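Local coordinates for Pe family protein (Mycobacterium smegmatis, PDB 3Q4H) that is a secreted ESAT-6-like protein of the WXG100 family that forms a helical hairpin and probably acts in complex with a partner protein in type VII secretion, at residues A17-K22 against D71-N76; S39-H44 against A50-A55. All blocks are in the same frame, centred on the assembly; numbering follows the deposited sequence.

Contact 1. Residues A17-K22 against D71-N76; sequences ANFGAK and DIAQLN
Gly-20 and Gln-74 mark the closest approach of two antiparallel helix segments, with their CA atoms 6.1 Å apart. No side chain stands at Gly-20, and the end of Gln-74 reaches its backbone. The chain of Gln-74 bends at chi2 (-72°), which brings its amide round to the facing helix. NE2 of Gln-74 donates to O of Gly-20 at 3.3 Å, with an N-H...O angle of 152°. It comes in the carbonyl plane, on a lone pair, while the acceptor is tilted from the plane of the amide. On the other branch, OE1 of Gln-74 lies near CA of Gly-20 and accepts a hydrogen bond from the backbone N of Asp-79. The amide is therefore held at both ends, which fixes its rotation. NE2 also has a weak bond to Asp-79 of the second copy of this protein.

Next to Gly-20, Phe-19 makes the apolar part of the contact. Its ring is carried across by CG standing anti to the backbone N (chi1 -178°). CB of Ala-73 meets the edge of this ring near its plane, 3.4 Å from CE2 of Phe-19. The partner protein packs on both Phe-19 and Ala-73. The contact joins the two long antiparallel helices of the hairpin, the usual WXG100 fold, and lies near the face on which the other protein packs.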
loop_
_atom_site.group_PDB
_atom_site.type_symbol
_atom_site.label_atom_id
_atom_site.label_comp_id
_atom_site.label_asym_id
_atom_site.label_seq_id
_atom_site.Cartn_x
_atom_site.Cartn_y
_atom_site.Cartn_z
ATOM N N ALA A 17 -3.192 -6.605 -3.629
ATOM C CA ALA A 17 -2.218 -5.519 -3.541
ATOM C C ALA A 17 -2.930 -4.222 -3.161
ATOM O O ALA A 17 -2.481 -3.489 -2.268
ATOM C CB ALA A 17 -1.438 -5.361 -4.854
ATOM N N ASN A 18 -4.065 -3.971 -3.809
ATOM C CA ASN A 18 -4.877 -2.793 -3.502
ATOM C C ASN A 18 -5.339 -2.772 -2.047
ATOM O O ASN A 18 -5.246 -1.739 -1.376
ATOM C CB ASN A 18 -6.056 -2.673 -4.478
ATOM C CG ASN A 18 -5.597 -2.334 -5.900
ATOM O OD1 ASN A 18 -4.457 -1.913 -6.108
ATOM N ND2 ASN A 18 -6.472 -2.524 -6.876
ATOM N N PHE A 19 -5.791 -3.914 -1.536
ATOM C CA PHE A 19 -6.090 -4.008 -0.105
ATOM C C PHE A 19 -4.853 -3.680 0.727
ATOM O O PHE A 19 -4.952 -2.992 1.742
ATOM C CB PHE A 19 -6.615 -5.394 0.298
ATOM C CG PHE A 19 -6.962 -5.493 1.764
ATOM C CD1 PHE A 19 -8.218 -5.128 2.221
ATOM C CD2 PHE A 19 -6.016 -5.910 2.690
ATOM C CE1 PHE A 19 -8.539 -5.204 3.583
ATOM C CE2 PHE A 19 -6.332 -5.984 4.055
ATOM C CZ PHE A 19 -7.595 -5.636 4.495
ATOM N N GLY A 20 -3.701 -4.190 0.290
ATOM C CA GLY A 20 -2.442 -3.957 0.981
ATOM C C GLY A 20 -2.072 -2.494 1.041
ATOM O O GLY A 20 -1.534 -2.032 2.038
ATOM N N ALA A 21 -2.366 -1.771 -0.033
ATOM C CA ALA A 21 -2.130 -0.343 -0.083
ATOM C C ALA A 21 -2.981 0.376 0.956
ATOM O O ALA A 21 -2.464 1.183 1.726
ATOM C CB ALA A 21 -2.422 0.190 -1.464
ATOM N N LYS A 22 -4.280 0.076 0.991
ATOM C CA LYS A 22 -5.187 0.734 1.941
ATOM C C LYS A 22 -4.813 0.413 3.381
ATOM O O LYS A 22 -4.973 1.245 4.263
ATOM C CB LYS A 22 -6.642 0.333 1.701
ATOM C CG LYS A 22 -7.211 0.783 0.366
ATOM C CD LYS A 22 -8.657 0.344 0.218
ATOM C CE LYS A 22 -9.292 0.865 -1.057
ATOM N NZ LYS A 22 -10.747 0.581 -1.038
ATOM N N ASP A 71 -1.622 -6.385 10.265
ATOM C CA ASP A 71 -0.566 -7.377 10.007
ATOM C C ASP A 71 -1.153 -8.737 9.646
ATOM O O ASP A 71 -0.596 -9.455 8.816
ATOM C CB ASP A 71 0.396 -7.511 11.197
ATOM C CG ASP A 71 1.340 -6.321 11.328
ATOM O OD1 ASP A 71 1.200 -5.348 10.558
ATOM O OD2 ASP A 71 2.229 -6.346 12.200
ATOM N N ILE A 72 -2.278 -9.087 10.257
ATOM C CA ILE A 72 -2.941 -10.348 9.955
ATOM C C ILE A 72 -3.624 -10.250 8.589
ATOM O O ILE A 72 -3.504 -11.149 7.767
ATOM C CB ILE A 72 -3.950 -10.740 11.070
ATOM C CG1 ILE A 72 -3.210 -10.948 12.395
ATOM C CG2 ILE A 72 -4.716 -12.004 10.702
ATOM C CD1 ILE A 72 -4.093 -10.786 13.626
ATOM N N ALA A 73 -4.321 -9.151 8.333
ATOM C CA ALA A 73 -4.976 -8.980 7.046
ATOM C C ALA A 73 -3.964 -9.116 5.906
ATOM O O ALA A 73 -4.232 -9.792 4.913
ATOM C CB ALA A 73 -5.662 -7.638 6.979
ATOM N N GLN A 74 -2.802 -8.480 6.070
ATOM C CA GLN A 74 -1.776 -8.454 5.036
ATOM C C GLN A 74 -1.339 -9.851 4.621
ATOM O O GLN A 74 -1.231 -10.144 3.425
ATOM C CB GLN A 74 -0.554 -7.647 5.493
ATOM C CG GLN A 74 -0.782 -6.128 5.633
ATOM C CD GLN A 74 -0.929 -5.402 4.300
ATOM O OE1 GLN A 74 -1.497 -5.930 3.358
ATOM N NE2 GLN A 74 -0.422 -4.179 4.228
ATOM N N LEU A 75 -1.082 -10.711 5.602
ATOM C CA LEU A 75 -0.646 -12.078 5.315
ATOM C C LEU A 75 -1.726 -12.924 4.607
ATOM O O LEU A 75 -1.406 -13.799 3.802
ATOM C CB LEU A 75 -0.189 -12.776 6.599
ATOM C CG LEU A 75 1.093 -12.241 7.255
ATOM C CD1 LEU A 75 1.261 -12.811 8.688
ATOM C CD2 LEU A 75 2.335 -12.537 6.400
ATOM N N ASN A 76 -2.993 -12.643 4.897
ATOM C CA ASN A 76 -4.113 -13.411 4.358
ATOM C C ASN A 76 -4.652 -12.910 3.021
ATOM O O ASN A 76 -4.933 -13.714 2.137
ATOM C CB ASN A 76 -5.256 -13.450 5.376
ATOM C CG ASN A 76 -5.063 -14.525 6.422
ATOM O OD1 ASN A 76 -4.879 -15.696 6.087
ATOM N ND2 ASN A 76 -5.108 -14.142 7.690
#

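Contact 2. Residues S39-H44 against A50-A55; sequences SSQAFH and AAFQAA
The Phe-52 ring has CA of Gln-41 over one face, 4.3 Å from its centroid and 23° off the normal, a CH-pi contact. CB of Gln-41 follows it, 3.7 Å from CE1 of Phe-52. The amide of Gln-41 is nearly parallel to the ring, with the planes 10° apart. His-44 meets Phe-52 obliquely. Their centroids are 5.4 Å apart and the planes are at 36°. OE1 of Gln-41 sits in plane at the edge of the His-44 ring.

This is the turn of the helical hairpin, where the family usually has Trp-X-Gly; here His-44 stands in the place of the Trp. Phe-52 and Gln-53, in the second turn of helix 47-77, pack on the loop that leads into it. Ser-40 brings OG to 3.7 Å from CZ of Phe-52, again obliquely, and has a weak bond to O of Ala-37.

The amides of Gln-41 and Gln-53 come close. Their NE2 atoms are 3.6 Å apart and do not bond; each is hydrogen-bonded to OG of Ser-49. ND1 of His-44 bonds to a polar side chain of the partner protein.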
loop_
_atom_site.group_PDB
_atom_site.type_symbol
_atom_site.label_atom_id
_atom_site.label_comp_id
_atom_site.label_asym_id
_atom_site.label_seq_id
_atom_site.Cartn_x
_atom_site.Cartn_y
_atom_site.Cartn_z
ATOM N N SER A 39 0.733 17.842 18.725
ATOM C CA SER A 39 0.882 19.288 18.565
ATOM C C SER A 39 -0.269 20.110 19.163
ATOM O O SER A 39 -0.257 21.333 19.065
ATOM C CB SER A 39 1.058 19.644 17.088
ATOM O OG SER A 39 -0.099 19.314 16.352
ATOM N N SER A 40 -1.253 19.450 19.776
ATOM C CA SER A 40 -2.365 20.151 20.424
ATOM C C SER A 40 -2.558 19.784 21.907
ATOM O O SER A 40 -3.603 20.087 22.490
ATOM C CB SER A 40 -3.667 19.916 19.643
ATOM O OG SER A 40 -4.345 18.767 20.105
ATOM N N GLN A 41 -1.562 19.137 22.518
ATOM C CA GLN A 41 -1.575 18.926 23.971
ATOM C C GLN A 41 -1.180 20.215 24.660
ATOM O O GLN A 41 -1.911 20.705 25.519
ATOM C CB GLN A 41 -0.631 17.790 24.402
ATOM C CG GLN A 41 0.050 17.953 25.805
ATOM C CD GLN A 41 -0.915 18.021 27.006
ATOM O OE1 GLN A 41 -2.095 18.359 26.875
ATOM N NE2 GLN A 41 -0.395 17.702 28.188
ATOM N N ALA A 42 -0.027 20.755 24.266
ATOM C CA ALA A 42 0.607 21.899 24.943
ATOM C C ALA A 42 -0.378 22.816 25.675
ATOM O O ALA A 42 -0.184 23.145 26.850
ATOM C CB ALA A 42 1.435 22.712 23.939
ATOM N N PHE A 43 -1.448 23.184 24.972
ATOM C CA PHE A 43 -2.392 24.215 25.410
ATOM C C PHE A 43 -2.998 24.012 26.810
ATOM O O PHE A 43 -3.240 24.989 27.529
ATOM C CB PHE A 43 -3.518 24.342 24.375
ATOM C CG PHE A 43 -3.028 24.633 22.977
ATOM C CD1 PHE A 43 -2.590 25.900 22.632
ATOM C CD2 PHE A 43 -3.003 23.641 22.011
ATOM C CE1 PHE A 43 -2.141 26.178 21.347
ATOM C CE2 PHE A 43 -2.554 23.912 20.725
ATOM C CZ PHE A 43 -2.122 25.186 20.396
ATOM N N HIS A 44 -3.211 22.754 27.198
ATOM C CA HIS A 44 -3.997 22.414 28.396
ATOM C C HIS A 44 -3.166 22.390 29.680
ATOM O O HIS A 44 -1.949 22.574 29.639
ATOM C CB HIS A 44 -4.680 21.059 28.197
ATOM C CG HIS A 44 -5.305 20.904 26.850
ATOM N ND1 HIS A 44 -6.342 21.701 26.419
ATOM C CD2 HIS A 44 -5.017 20.073 25.822
ATOM C CE1 HIS A 44 -6.678 21.358 25.190
ATOM N NE2 HIS A 44 -5.891 20.371 24.804
ATOM N N ALA A 50 -4.838 15.975 31.819
ATOM C CA ALA A 50 -4.846 14.576 32.255
ATOM C C ALA A 50 -5.843 13.755 31.445
ATOM O O ALA A 50 -5.531 12.652 31.010
ATOM C CB ALA A 50 -5.165 14.487 33.733
ATOM N N ALA A 51 -7.035 14.315 31.244
ATOM C CA ALA A 51 -8.030 13.762 30.324
ATOM C C ALA A 51 -7.479 13.569 28.899
ATOM O O ALA A 51 -7.737 12.551 28.263
ATOM C CB ALA A 51 -9.261 14.654 30.291
ATOM N N PHE A 52 -6.731 14.553 28.403
ATOM C CA PHE A 52 -6.096 14.458 27.095
ATOM C C PHE A 52 -5.046 13.349 27.064
ATOM O O PHE A 52 -5.082 12.479 26.194
ATOM C CB PHE A 52 -5.445 15.790 26.716
ATOM C CG PHE A 52 -5.027 15.868 25.278
ATOM C CD1 PHE A 52 -3.795 15.376 24.874
ATOM C CD2 PHE A 52 -5.872 16.430 24.329
ATOM C CE1 PHE A 52 -3.412 15.439 23.546
ATOM C CE2 PHE A 52 -5.501 16.502 23.009
ATOM C CZ PHE A 52 -4.268 16.002 22.610
ATOM N N GLN A 53 -4.116 13.387 28.013
ATOM C CA GLN A 53 -3.070 12.370 28.108
ATOM C C GLN A 53 -3.640 10.956 28.249
ATOM O O GLN A 53 -3.109 10.014 27.667
ATOM C CB GLN A 53 -2.134 12.670 29.280
ATOM C CG GLN A 53 -1.284 13.909 29.080
ATOM C CD GLN A 53 -0.373 14.184 30.270
ATOM O OE1 GLN A 53 0.506 13.379 30.585
ATOM N NE2 GLN A 53 -0.579 15.323 30.935
ATOM N N ALA A 54 -4.715 10.815 29.022
ATOM C CA ALA A 54 -5.389 9.522 29.171
ATOM C C ALA A 54 -5.986 9.068 27.847
ATOM O O ALA A 54 -5.848 7.907 27.462
ATOM C CB ALA A 54 -6.471 9.595 30.232
ATOM N N ALA A 55 -6.644 9.997 27.160
ATOM C CA ALA A 55 -7.196 9.763 25.830
ATOM C C ALA A 55 -6.104 9.482 24.812
ATOM O O ALA A 55 -6.330 8.770 23.834
ATOM C CB ALA A 55 -8.003 10.965 25.380
#

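In the fold
From the N terminus, helix 8-38 passes through 17-22, the first half of contact 1, well before the turn. The chain then enters the loop 39-44, starts helix 47-77 and closes contact 2 at 50-55, a short loop with five residues between its segments. It runs on along the same helix to 71-76, where contact 1 closes the long loop. Contact 2 is nested inside this loop. The two centres are 33 Å apart and the nearest atoms about 21 Å, so the contacts do not touch. Contact 2 ties the turn to the start of helix 47-77. Contact 1 joins the far end of helix 47-77 to the N-terminal half of helix 8-38, just before helix 79-94.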